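Local coordinates for thioredoxin-like protein (Klebsiella pneumoniae subsp. pneumoniae MGH 78578, PDB 3TY1) that probably binds a carbohydrate on a supersandwich scaffold of the galactose mutarotase type, its substrate and reaction being unestablished, at residues Gly222-Ala227 / Trp246-Gly251; Ile229-Pro234 / Ala375-Pro380; Val260-Pro265 / Val297-Lys302. One frame throughout, in Å; residues are numbered along the deposited sequence.

Interaction 1 (Gly222-Ala227 / Trp246-Gly251); sequences GARFLA and WQTYQG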
loop_
_atom_site.group_PDB
_atom_site.type_symbol
_atom_site.label_atom_id
_atom_site.label_comp_id
_atom_site.label_asym_id
_atom_site.label_seq_id
_atom_site.Cartn_x
_atom_site.Cartn_y
_atom_site.Cartn_z
ATOM N N GLY A 222 -13.450 35.579 17.167
ATOM C CA GLY A 222 -14.672 36.356 16.994
ATOM C C GLY A 222 -15.452 35.961 15.748
ATOM O O GLY A 222 -16.511 36.519 15.482
ATOM N N ALA A 223 -14.953 34.995 14.986
ATOM C CA ALA A 223 -15.737 34.438 13.872
ATOM C C ALA A 223 -16.903 33.729 14.504
ATOM O O ALA A 223 -16.848 33.359 15.695
ATOM C CB ALA A 223 -14.901 33.418 13.043
ATOM N N ARG A 224 -17.927 33.488 13.698
ATOM C CA ARG A 224 -19.177 32.943 14.188
ATOM C C ARG A 224 -19.641 31.777 13.334
ATOM O O ARG A 224 -19.381 31.745 12.123
ATOM C CB ARG A 224 -20.269 34.048 14.220
ATOM C CG ARG A 224 -20.001 35.119 15.260
ATOM C CD ARG A 224 -21.096 36.139 15.387
ATOM N NE ARG A 224 -21.318 36.832 14.126
ATOM C CZ ARG A 224 -22.472 36.938 13.458
ATOM N NH1 ARG A 224 -23.608 36.408 13.907
ATOM N NH2 ARG A 224 -22.489 37.617 12.320
ATOM N N PHE A 225 -20.295 30.817 13.983
ATOM C CA PHE A 225 -20.947 29.710 13.312
ATOM C C PHE A 225 -22.426 30.012 13.339
ATOM O O PHE A 225 -22.991 30.258 14.412
ATOM C CB PHE A 225 -20.678 28.359 13.975
ATOM C CG PHE A 225 -21.462 27.243 13.369
ATOM C CD1 PHE A 225 -21.199 26.814 12.085
ATOM C CD2 PHE A 225 -22.500 26.647 14.062
ATOM C CE1 PHE A 225 -21.958 25.777 11.511
ATOM C CE2 PHE A 225 -23.246 25.608 13.488
ATOM C CZ PHE A 225 -22.967 25.184 12.227
ATOM N N LEU A 226 -23.051 29.989 12.161
ATOM C CA LEU A 226 -24.469 30.308 12.017
ATOM C C LEU A 226 -25.219 29.071 11.533
ATOM O O LEU A 226 -24.822 28.426 10.578
ATOM C CB LEU A 226 -24.660 31.445 10.997
ATOM C CG LEU A 226 -23.763 32.686 11.091
ATOM C CD1 LEU A 226 -23.971 33.660 9.934
ATOM C CD2 LEU A 226 -23.901 33.353 12.459
ATOM N N ALA A 227 -26.340 28.745 12.165
ATOM C CA ALA A 227 -27.192 27.650 11.678
ATOM C C ALA A 227 -28.523 27.690 12.404
ATOM O O ALA A 227 -28.532 28.115 13.551
ATOM C CB ALA A 227 -26.516 26.301 11.940
ATOM N N TRP A 246 -21.101 28.087 21.650
ATOM C CA TRP A 246 -21.036 27.314 20.402
ATOM C C TRP A 246 -20.984 28.165 19.152
ATOM O O TRP A 246 -20.325 27.785 18.198
ATOM C CB TRP A 246 -22.177 26.285 20.292
ATOM C CG TRP A 246 -23.587 26.845 20.198
ATOM C CD1 TRP A 246 -24.435 27.141 21.243
ATOM C CD2 TRP A 246 -24.311 27.144 19.004
ATOM N NE1 TRP A 246 -25.617 27.625 20.771
ATOM C CE2 TRP A 246 -25.586 27.632 19.401
ATOM C CE3 TRP A 246 -24.003 27.084 17.630
ATOM C CZ2 TRP A 246 -26.558 28.049 18.477
ATOM C CZ3 TRP A 246 -24.979 27.480 16.705
ATOM C CH2 TRP A 246 -26.242 27.960 17.136
ATOM N N GLN A 247 -21.636 29.329 19.170
ATOM C CA GLN A 247 -21.721 30.186 17.996
ATOM C C GLN A 247 -20.437 30.975 17.696
ATOM O O GLN A 247 -20.353 31.545 16.625
ATOM C CB GLN A 247 -22.854 31.212 18.142
ATOM C CG GLN A 247 -24.254 30.607 18.328
ATOM C CD GLN A 247 -25.331 31.630 18.736
ATOM O OE1 GLN A 247 -25.452 32.005 19.917
ATOM N NE2 GLN A 247 -26.142 32.042 17.770
ATOM N N THR A 248 -19.489 31.049 18.631
ATOM C CA THR A 248 -18.349 31.959 18.519
ATOM C C THR A 248 -17.053 31.175 18.586
ATOM O O THR A 248 -16.923 30.239 19.369
ATOM C CB THR A 248 -18.409 33.044 19.619
ATOM O OG1 THR A 248 -19.660 33.752 19.496
ATOM C CG2 THR A 248 -17.272 34.045 19.490
ATOM N N TYR A 249 -16.099 31.552 17.739
ATOM C CA TYR A 249 -14.790 30.895 17.697
ATOM C C TYR A 249 -13.731 31.700 18.448
ATOM O O TYR A 249 -13.724 32.939 18.415
ATOM C CB TYR A 249 -14.326 30.688 16.236
ATOM C CG TYR A 249 -15.152 29.724 15.419
ATOM C CD1 TYR A 249 -14.892 28.350 15.433
ATOM C CD2 TYR A 249 -16.172 30.178 14.596
ATOM C CE1 TYR A 249 -15.647 27.467 14.697
ATOM C CE2 TYR A 249 -16.910 29.288 13.794
ATOM C CZ TYR A 249 -16.647 27.936 13.856
ATOM O OH TYR A 249 -17.374 27.063 13.086
ATOM N N GLN A 250 -12.827 30.975 19.107
ATOM C CA GLN A 250 -11.619 31.536 19.699
ATOM C C GLN A 250 -10.547 31.709 18.605
ATOM O O GLN A 250 -10.651 31.156 17.514
ATOM C CB GLN A 250 -11.056 30.586 20.767
ATOM C CG GLN A 250 -11.976 30.351 21.975
ATOM C CD GLN A 250 -11.399 29.360 22.999
ATOM O OE1 GLN A 250 -10.193 29.124 23.067
ATOM N NE2 GLN A 250 -12.270 28.786 23.796
ATOM N N GLY A 251 -9.512 32.483 18.940
ATOM C CA GLY A 251 -8.320 32.619 18.116
ATOM C C GLY A 251 -7.524 31.314 18.271
ATOM O O GLY A 251 -7.929 30.427 19.046
HETATM O O HOH W 1 -25.151 31.554 15.479
#
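Phe225 and Trp246 meet rim to rim rather than face to face: Phe225 CD2 lies 3.7 Å from Trp246 CZ3, each atom near the plane of the other ring, while the two side chains cross at about a right angle. This is therefore not a stack. The indole reaches the phenyl because Trp246 CG is wedged between the backbone N and the carbonyl carbon (chi1 65°), which swings the six-membered ring toward 222-227. Over the indole sits its own neighbour, Gln247 CG, 3.2 Å above the plane and centred on it.

Tyr249 approaches differently. Its ring edge runs along the main chain, C and O of Ala223 and N and C of Arg224; CE2 also nears Phe225 N, and CD2 touches Ala223 CB at 3.8 Å. Farther out, the hydroxyl end passes Phe225 at a slant, OH being 3.7 Å from Phe225 CB. That buried OH is hydrogen-bonded to Thr313, and the ring makes a cation-pi contact with Lys302, so both its polar tip and its pi system are engaged.

Three backbone bonds set this register: Gly222 N to Tyr249 O, Tyr249 N to Ala223 O, and Phe225 N to Gln247 O. The last is short at 2.7 Å, and its donor stands 38° out of the carbonyl plane. Arg224 CA also presses on Gln247 O at 3.0 Å, so the carbonyl receives an N-H and a CH...O contact. Arg224 CB and CG still brush this oxygen; the guanidinium group goes on to a salt bridge with Glu362.

On its other flank, strand 224-229 bonds to strand 272-278. The single bridge Arg224-Thr248 thus lays an irregular loop, running antiparallel, against the outermost strand of the large antiparallel sheet of the supersandwich.

Interaction 2 (Ile229-Pro234 / Ala375-Pro380); sequences ISSISP and AENETP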
loop_
_atom_site.group_PDB
_atom_site.type_symbol
_atom_site.label_atom_id
_atom_site.label_comp_id
_atom_site.label_asym_id
_atom_site.label_seq_id
_atom_site.Cartn_x
_atom_site.Cartn_y
_atom_site.Cartn_z
ATOM N N ILE A 229 -31.193 25.708 14.284
ATOM C CA ILE A 229 -31.095 24.433 14.981
ATOM C C ILE A 229 -32.153 24.248 16.062
ATOM O O ILE A 229 -32.593 25.200 16.713
ATOM C CB ILE A 229 -29.652 24.168 15.562
ATOM C CG1 ILE A 229 -29.323 25.046 16.778
ATOM C CG2 ILE A 229 -28.572 24.335 14.481
ATOM C CD1 ILE A 229 -28.050 24.607 17.475
ATOM N N SER A 230 -32.570 22.992 16.201
ATOM C CA SER A 230 -33.506 22.629 17.272
ATOM C C SER A 230 -32.725 22.236 18.524
ATOM O O SER A 230 -33.130 22.612 19.635
ATOM C CB SER A 230 -34.502 21.543 16.851
ATOM O OG SER A 230 -33.840 20.365 16.462
ATOM N N SER A 231 -31.610 21.517 18.379
ATOM C CA SER A 231 -30.799 21.176 19.553
ATOM C C SER A 231 -29.330 21.057 19.249
ATOM O O SER A 231 -28.936 20.874 18.104
ATOM C CB SER A 231 -31.315 19.900 20.232
ATOM O OG SER A 231 -31.148 18.797 19.374
ATOM N N ILE A 232 -28.519 21.239 20.280
ATOM C CA ILE A 232 -27.057 21.081 20.169
ATOM C C ILE A 232 -26.547 20.537 21.486
ATOM O O ILE A 232 -27.002 20.972 22.580
ATOM C CB ILE A 232 -26.351 22.407 19.784
ATOM C CG1 ILE A 232 -24.820 22.252 19.722
ATOM C CG2 ILE A 232 -26.702 23.544 20.748
ATOM C CD1 ILE A 232 -24.184 23.382 18.957
ATOM N N SER A 233 -25.631 19.572 21.368
ATOM C CA SER A 233 -25.009 18.912 22.507
ATOM C C SER A 233 -23.540 18.630 22.272
ATOM O O SER A 233 -23.095 18.462 21.118
ATOM C CB SER A 233 -25.737 17.613 22.844
ATOM O OG SER A 233 -25.805 16.764 21.727
ATOM N N PRO A 234 -22.748 18.624 23.348
ATOM C CA PRO A 234 -21.335 18.367 23.129
ATOM C C PRO A 234 -21.096 16.908 22.783
ATOM O O PRO A 234 -21.817 16.043 23.272
ATOM C CB PRO A 234 -20.710 18.713 24.483
ATOM C CG PRO A 234 -21.737 18.443 25.445
ATOM C CD PRO A 234 -23.047 18.762 24.778
ATOM N N ALA A 375 -32.344 24.333 22.039
ATOM C CA ALA A 375 -32.086 23.539 23.247
ATOM C C ALA A 375 -30.580 23.251 23.291
ATOM O O ALA A 375 -30.063 22.615 22.381
ATOM C CB ALA A 375 -32.883 22.212 23.231
ATOM N N GLU A 376 -29.883 23.741 24.317
ATOM C CA GLU A 376 -28.473 23.419 24.557
ATOM C C GLU A 376 -28.477 22.314 25.619
ATOM O O GLU A 376 -28.654 22.582 26.817
ATOM C CB GLU A 376 -27.680 24.652 25.005
ATOM C CG GLU A 376 -27.622 25.774 23.957
ATOM C CD GLU A 376 -26.840 27.028 24.389
ATOM O OE1 GLU A 376 -26.248 27.053 25.483
ATOM O OE2 GLU A 376 -26.804 28.002 23.601
ATOM N N ASN A 377 -28.318 21.071 25.163
ATOM C CA ASN A 377 -28.350 19.879 26.019
ATOM C C ASN A 377 -26.956 19.510 26.433
ATOM O O ASN A 377 -26.133 19.277 25.570
ATOM C CB ASN A 377 -28.983 18.721 25.245
ATOM C CG ASN A 377 -30.369 19.052 24.796
ATOM O OD1 ASN A 377 -31.032 19.846 25.435
ATOM N ND2 ASN A 377 -30.805 18.490 23.685
ATOM N N GLU A 378 -26.704 19.440 27.742
ATOM C CA GLU A 378 -25.351 19.208 28.269
ATOM C C GLU A 378 -24.825 17.785 28.171
ATOM O O GLU A 378 -23.598 17.591 28.146
ATOM C CB GLU A 378 -25.245 19.664 29.727
ATOM C CG GLU A 378 -25.209 21.179 29.857
ATOM C CD GLU A 378 -25.609 21.650 31.226
ATOM O OE1 GLU A 378 -25.056 21.127 32.219
ATOM O OE2 GLU A 378 -26.483 22.537 31.305
ATOM N N THR A 379 -25.721 16.807 28.114
ATOM C CA THR A 379 -25.320 15.408 28.097
ATOM C C THR A 379 -25.009 14.955 26.677
ATOM O O THR A 379 -25.862 15.092 25.801
ATOM C CB THR A 379 -26.415 14.501 28.660
ATOM O OG1 THR A 379 -26.791 15.002 29.935
ATOM C CG2 THR A 379 -25.928 13.060 28.818
ATOM N N PRO A 380 -23.795 14.405 26.446
ATOM C CA PRO A 380 -23.489 13.805 25.141
ATOM C C PRO A 380 -24.480 12.694 24.818
ATOM O O PRO A 380 -24.913 11.991 25.733
ATOM C CB PRO A 380 -22.084 13.213 25.346
ATOM C CG PRO A 380 -21.510 13.968 26.466
ATOM C CD PRO A 380 -22.649 14.296 27.373
#
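The flat amide of Asn377 has Ser231 CB 3.8 Å from its ND2, approaching obliquely, neither over the face nor in the plane. Two puckered rings flank the same contact: Pro234 turns CD and CG toward the carbonyls of Asn377 and Glu378, and Pro380 offers CB to Pro234 O at 3.5 Å.

These groups frame a short parallel beta ladder, through which the C-terminal tail adds residues 375-376 to the mixed sheet beside strand 231-234. Its evidence is a staggered set of three bonds: Ala375 N to Ser230 O, Ile232 N to Ala375 O, and Asn377 N to Ile232 O. The middle one is 2.9 Å long, and its donor sits almost straight off the carbonyl, the C=O...N angle being 173°. At Ser230 the chain turns a corner, and Ser230 and Ser231 both face Gln264 of the neighbouring strand, a classic beta bulge.

Ile232 and Glu376 run alongside each other from the same face of the ladder. Ile232 CG1 is trans to the backbone N (chi1 178°), which leaves the CG2 methyl to meet Glu376 CG at 4.0 Å and sends the CD1 end off toward Trp246. The extended Glu376 chain carries OE2 to Trp246 NE1, where the hydrogen bond is weak.

Beyond the ladder the tail curls over the end of the strand, and the CH...O contacts continue past the last N-H...O bond. Ser233 CA donates to Asn377 O at 3.3 Å, and Pro380 CA to Pro234 O at 3.4 Å. Asn377 O also has Pro234 CD beside it, 3.2 Å away. The next carbonyl is less well served: Glu378 O is buried by this contact with no polar partner in the model, and Pro234 CG lies 3.4 Å from it.

Interaction 3 (Val260-Pro265 / Val297-Lys302); sequences VFNIQP and VLTLWK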
loop_
_atom_site.group_PDB
_atom_site.type_symbol
_atom_site.label_atom_id
_atom_site.label_comp_id
_atom_site.label_asym_id
_atom_site.label_seq_id
_atom_site.Cartn_x
_atom_site.Cartn_y
_atom_site.Cartn_z
ATOM N N VAL A 260 -16.171 19.286 19.651
ATOM C CA VAL A 260 -17.125 18.899 18.634
ATOM C C VAL A 260 -18.517 18.957 19.236
ATOM O O VAL A 260 -18.656 18.658 20.416
ATOM C CB VAL A 260 -16.815 17.497 18.113
ATOM C CG1 VAL A 260 -17.897 17.048 17.138
ATOM C CG2 VAL A 260 -15.435 17.527 17.419
ATOM N N PHE A 261 -19.508 19.373 18.420
ATOM C CA PHE A 261 -20.902 19.479 18.839
ATOM C C PHE A 261 -21.787 18.791 17.826
ATOM O O PHE A 261 -21.570 18.885 16.577
ATOM C CB PHE A 261 -21.305 20.943 19.036
ATOM C CG PHE A 261 -20.461 21.648 20.069
ATOM C CD1 PHE A 261 -20.778 21.556 21.422
ATOM C CD2 PHE A 261 -19.317 22.340 19.700
ATOM C CE1 PHE A 261 -19.970 22.163 22.387
ATOM C CE2 PHE A 261 -18.514 22.957 20.656
ATOM C CZ PHE A 261 -18.854 22.878 21.997
ATOM N N ASN A 262 -22.758 18.069 18.365
ATOM C CA ASN A 262 -23.735 17.363 17.569
ATOM C C ASN A 262 -25.003 18.169 17.484
ATOM O O ASN A 262 -25.596 18.458 18.519
ATOM C CB ASN A 262 -24.011 16.017 18.190
ATOM C CG ASN A 262 -22.802 15.116 18.181
ATOM O OD1 ASN A 262 -22.045 15.068 17.200
ATOM N ND2 ASN A 262 -22.635 14.352 19.267
ATOM N N ILE A 263 -25.439 18.455 16.263
ATOM C CA ILE A 263 -26.563 19.341 15.983
ATOM C C ILE A 263 -27.711 18.637 15.267
ATOM O O ILE A 263 -27.487 17.773 14.416
ATOM C CB ILE A 263 -26.116 20.538 15.105
ATOM C CG1 ILE A 263 -25.202 21.475 15.917
ATOM C CG2 ILE A 263 -27.379 21.305 14.516
ATOM C CD1 ILE A 263 -24.303 22.425 15.106
ATOM N N GLN A 264 -28.937 18.994 15.676
ATOM C CA GLN A 264 -30.145 18.599 14.959
ATOM C C GLN A 264 -30.640 19.866 14.264
ATOM O O GLN A 264 -31.199 20.784 14.901
ATOM C CB GLN A 264 -31.198 17.964 15.868
ATOM C CG GLN A 264 -31.433 16.484 15.538
ATOM C CD GLN A 264 -31.939 16.276 14.100
ATOM O OE1 GLN A 264 -32.594 17.153 13.516
ATOM N NE2 GLN A 264 -31.632 15.112 13.530
ATOM N N PRO A 265 -30.416 19.963 12.950
ATOM C CA PRO A 265 -30.784 21.213 12.252
ATOM C C PRO A 265 -32.282 21.376 11.974
ATOM O O PRO A 265 -32.986 20.395 11.934
ATOM C CB PRO A 265 -30.049 21.087 10.924
ATOM C CG PRO A 265 -30.008 19.634 10.688
ATOM C CD PRO A 265 -29.758 19.028 12.029
ATOM N N VAL A 297 -28.409 15.172 9.933
ATOM C CA VAL A 297 -27.676 15.657 11.092
ATOM C C VAL A 297 -26.512 16.527 10.688
ATOM O O VAL A 297 -26.145 16.567 9.515
ATOM C CB VAL A 297 -27.218 14.507 12.031
ATOM C CG1 VAL A 297 -28.492 13.779 12.579
ATOM C CG2 VAL A 297 -26.235 13.553 11.358
ATOM N N LEU A 298 -25.995 17.262 11.665
ATOM C CA LEU A 298 -24.895 18.197 11.441
ATOM C C LEU A 298 -23.883 18.119 12.576
ATOM O O LEU A 298 -24.253 18.091 13.743
ATOM C CB LEU A 298 -25.453 19.614 11.311
ATOM C CG LEU A 298 -24.495 20.779 11.033
ATOM C CD1 LEU A 298 -23.852 20.595 9.692
ATOM C CD2 LEU A 298 -25.317 22.083 11.033
ATOM N N THR A 299 -22.607 18.085 12.221
ATOM C CA THR A 299 -21.513 18.108 13.197
ATOM C C THR A 299 -20.729 19.386 13.010
ATOM O O THR A 299 -20.435 19.789 11.864
ATOM C CB THR A 299 -20.571 16.882 13.003
ATOM O OG1 THR A 299 -21.307 15.680 13.221
ATOM C CG2 THR A 299 -19.342 16.934 13.954
ATOM N N LEU A 300 -20.400 20.019 14.130
ATOM C CA LEU A 300 -19.591 21.228 14.167
ATOM C C LEU A 300 -18.278 20.819 14.836
ATOM O O LEU A 300 -18.271 20.403 15.991
ATOM C CB LEU A 300 -20.312 22.292 15.006
ATOM C CG LEU A 300 -19.570 23.616 15.263
ATOM C CD1 LEU A 300 -19.185 24.349 13.954
ATOM C CD2 LEU A 300 -20.376 24.528 16.190
ATOM N N TRP A 301 -17.172 20.930 14.101
ATOM C CA TRP A 301 -15.853 20.566 14.577
ATOM C C TRP A 301 -15.122 21.889 14.774
ATOM O O TRP A 301 -14.913 22.596 13.811
ATOM C CB TRP A 301 -15.153 19.657 13.517
ATOM C CG TRP A 301 -13.728 19.355 13.755
ATOM C CD1 TRP A 301 -13.159 18.945 14.927
ATOM C CD2 TRP A 301 -12.665 19.418 12.789
ATOM N NE1 TRP A 301 -11.806 18.756 14.749
ATOM C CE2 TRP A 301 -11.484 19.005 13.445
ATOM C CE3 TRP A 301 -12.606 19.738 11.421
ATOM C CZ2 TRP A 301 -10.232 18.976 12.795
ATOM C CZ3 TRP A 301 -11.375 19.656 10.759
ATOM C CH2 TRP A 301 -10.204 19.280 11.463
ATOM N N LYS A 302 -14.816 22.242 16.025
ATOM C CA LYS A 302 -14.132 23.497 16.343
ATOM C C LYS A 302 -12.708 23.119 16.729
ATOM O O LYS A 302 -12.442 22.751 17.858
ATOM C CB LYS A 302 -14.809 24.244 17.484
ATOM C CG LYS A 302 -16.291 24.495 17.224
ATOM C CD LYS A 302 -16.940 25.330 18.361
ATOM C CE LYS A 302 -16.742 26.818 18.185
ATOM N NZ LYS A 302 -17.686 27.606 19.077
HETATM O O HOH W 2 -20.142 14.269 15.342
#
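Val260 fits its two methyls against different neighbours across the strands. CG1, trans to the backbone N (chi1 175°), presses on Thr299 CG2 at 3.5 Å, tighter than usual for two carbons, while CG2 rests at the edge of the Trp301 indole, 3.7 Å from CD1. Farther along this face Asn262 and Thr299 project together, and a water joins Asn262 OD1 to Thr299 OG1.

On the other face Ile263 runs alongside its partner Leu298, CB to CB at 4.0 Å, while Ile263 CD1 slants over to CB of the next-but-one residue, Leu300, at the same distance. Phe225 and Ile229 of strand 224-229 pack against Ile263, and Phe225 also reaches both leucines. Phe261 presents its ring edge to Lys302 CD at 3.7 Å. The extended chi2 of Lys302 carries CD there, and a bend at chi3 (84°) then turns CE and NZ on toward Trp246 O and Thr248 O, which NZ bonds.

Paired bonds at Phe261-Leu300 and Ile263-Leu298 fix the register, the axes lying 4.8 Å apart at 163°. Trp301 NE1 bonds Glu258; its ring meets that of His211 in its own chain and packs on Phe170 of the second subunit. This is a regular antiparallel ladder in the mixed sheet of the supersandwich fold.

From the N terminus, the chain lays down 222-227 and, after one residue, 229-234. Residues 246-251 then return to the first of these and close interaction 1. Strand 260-265 comes next, and 297-302 closes interaction 3 over a loop of 31 residues. Last, 375-380 comes back to 229-234 after 140 residues, closing interaction 2. Interaction 3 is therefore nested within interaction 2, interactions 1 and 2 cross, and 1 and 3 follow in series. Backbone bonding of Ser233 to Asn262 makes interactions 2 and 3 parts of one sheet. Loop 246-251, bound to the large sheet's edge, reaches this mixed sheet through Trp246 and Thr248 carbonyls bonded to Lys302 NZ and through Trp246 on Ile232.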